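Water-soluble chlorophyll protein (Brassicaceae, PDB 5HPZ) binds chlorophyll in a water-soluble tetramer and tunes its spectrum, probably by deforming the ring, on a fold shared with Kunitz-type protease inhibitors. Local coordinates at residues 76-81 and 124-129. Numbering follows the deposited sequence.
Sequences TTINIE and FKIEEA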
# COMPACT_ATOMS: atom_id res chain seq x y z
N THR A 76 -6.71 35.89 -14.05
CA THR A 76 -6.42 35.55 -15.43
C THR A 76 -6.21 34.02 -15.46
O THR A 76 -5.46 33.48 -14.60
CB THR A 76 -5.16 36.31 -15.96
OG1 THR A 76 -5.19 37.72 -15.58
CG2 THR A 76 -5.04 36.17 -17.50
N THR A 77 -6.86 33.33 -16.42
CA THR A 77 -6.86 31.85 -16.43
C THR A 77 -5.49 31.26 -16.77
O THR A 77 -4.81 31.70 -17.69
CB THR A 77 -7.91 31.22 -17.33
OG1 THR A 77 -7.69 31.60 -18.70
CG2 THR A 77 -9.28 31.62 -16.86
N ILE A 78 -5.09 30.31 -15.95
CA ILE A 78 -3.86 29.62 -16.10
C ILE A 78 -4.19 28.13 -15.92
O ILE A 78 -5.27 27.77 -15.42
CB ILE A 78 -2.84 30.04 -15.03
CG1 ILE A 78 -3.39 29.81 -13.61
CG2 ILE A 78 -2.48 31.51 -15.17
CD1 ILE A 78 -2.38 30.00 -12.51
N ASN A 79 -3.24 27.30 -16.35
CA ASN A 79 -3.12 25.91 -15.90
C ASN A 79 -2.11 25.88 -14.78
O ASN A 79 -1.20 26.73 -14.71
CB ASN A 79 -2.65 24.96 -17.03
CG ASN A 79 -3.59 24.94 -18.24
OD1 ASN A 79 -3.13 24.93 -19.36
ND2 ASN A 79 -4.91 24.92 -18.01
N ILE A 80 -2.30 24.92 -13.87
CA ILE A 80 -1.36 24.68 -12.78
C ILE A 80 -0.83 23.26 -12.94
O ILE A 80 -1.60 22.32 -13.07
CB ILE A 80 -2.04 24.82 -11.42
CG1 ILE A 80 -2.67 26.21 -11.29
CG2 ILE A 80 -1.07 24.54 -10.29
CD1 ILE A 80 -3.56 26.36 -10.05
N GLU A 81 0.48 23.11 -12.96
CA GLU A 81 1.03 21.80 -13.19
C GLU A 81 2.09 21.45 -12.20
O GLU A 81 3.02 22.25 -11.85
CB GLU A 81 1.49 21.57 -14.65
CG GLU A 81 2.33 22.64 -15.34
CD GLU A 81 3.03 22.06 -16.59
OE1 GLU A 81 2.51 21.10 -17.20
OE2 GLU A 81 4.13 22.55 -16.93
N PHE A 124 -7.70 27.76 -13.81
CA PHE A 124 -7.72 28.37 -12.53
C PHE A 124 -7.45 29.83 -12.66
O PHE A 124 -6.84 30.24 -13.63
CB PHE A 124 -6.65 27.74 -11.65
CG PHE A 124 -6.92 26.31 -11.35
CD1 PHE A 124 -6.72 25.34 -12.34
CD2 PHE A 124 -7.40 25.92 -10.09
CE1 PHE A 124 -7.02 24.00 -12.09
CE2 PHE A 124 -7.73 24.58 -9.85
CZ PHE A 124 -7.53 23.63 -10.84
N LYS A 125 -7.86 30.60 -11.66
CA LYS A 125 -7.37 31.97 -11.49
C LYS A 125 -6.85 32.12 -10.09
O LYS A 125 -7.42 31.55 -9.15
CB LYS A 125 -8.51 32.96 -11.65
CG LYS A 125 -9.22 32.85 -12.99
CD LYS A 125 -10.39 33.83 -13.01
CE LYS A 125 -10.93 33.99 -14.41
NZ LYS A 125 -12.17 34.78 -14.43
N ILE A 126 -5.77 32.90 -9.97
CA ILE A 126 -5.24 33.27 -8.69
C ILE A 126 -5.88 34.59 -8.31
O ILE A 126 -5.93 35.48 -9.16
CB ILE A 126 -3.72 33.42 -8.76
CG1 ILE A 126 -3.10 32.08 -9.23
CG2 ILE A 126 -3.19 33.87 -7.41
CD1 ILE A 126 -1.62 32.14 -9.51
N GLU A 127 -6.41 34.72 -7.09
CA GLU A 127 -7.00 36.01 -6.65
C GLU A 127 -6.43 36.44 -5.31
O GLU A 127 -6.04 35.60 -4.48
CB GLU A 127 -8.53 35.96 -6.56
CG GLU A 127 -9.29 35.45 -7.76
CD GLU A 127 -9.34 36.44 -8.93
OE1 GLU A 127 -8.80 37.56 -8.80
OE2 GLU A 127 -9.89 36.09 -10.00
N GLU A 128 -6.37 37.77 -5.12
CA GLU A 128 -5.96 38.39 -3.84
C GLU A 128 -6.88 37.96 -2.71
O GLU A 128 -8.08 37.85 -2.88
CB GLU A 128 -5.90 39.95 -3.95
N ALA A 129 -6.30 37.65 -1.56
CA ALA A 129 -7.04 37.43 -0.32
C ALA A 129 -6.54 38.43 0.70
O ALA A 129 -5.46 39.03 0.54
CB ALA A 129 -6.77 36.04 0.19
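I78 and F124 illustrate how two strands that cross almost perpendicularly, at 93°, can still share one antiparallel bridge. The backbone N of I78 donates to O of F124 at 2.9 Å, and N of F124 returns an equally short, nearly straight bond to O of I78, making a single hydrogen-bonded pair. Carbonyl O of F124 is approached a second time, by CA of T77 at 3.2 Å in a CA-H...O contact. Beyond this pair the strands diverge, and side chains take over.

I78 can be followed outward. Its CB starts off to one side of the partner strand, but chi1 of 58° sets CG1 between the backbone N and the carbonyl carbon, bringing it 3.5 Å from O of F124. An extended chi2 then carries CD1 of I78 on to CD1 of I126, 3.8 Å away, with CG1 of I126 scarcely farther; the two side chains cross at about a right angle. The CB of I80, two residues along, is directed toward the other strand, and its CD1 lies over one face of the F124 ring, 4.0 Å from the centroid, in a CH-pi contact nearer the CG side of the ring. W97 touches both I80 and F124, extending this apolar cluster. Away from it, CG2 of T77 rests against CE of the extended K125 chain at 3.8 Å, while OG1 of T77 is taken by the carbonyl O of E63.

Strand 78-82 pairs with 58-62, and 124-128 with 135-139, so the bridge joins a two-stranded antiparallel sheet to an outer strand of a four-stranded one; their isoleucines and phenylalanine are buried together, as in the hydrophobic interior of the beta-trefoil fold of Kunitz-type (STI-like) proteins.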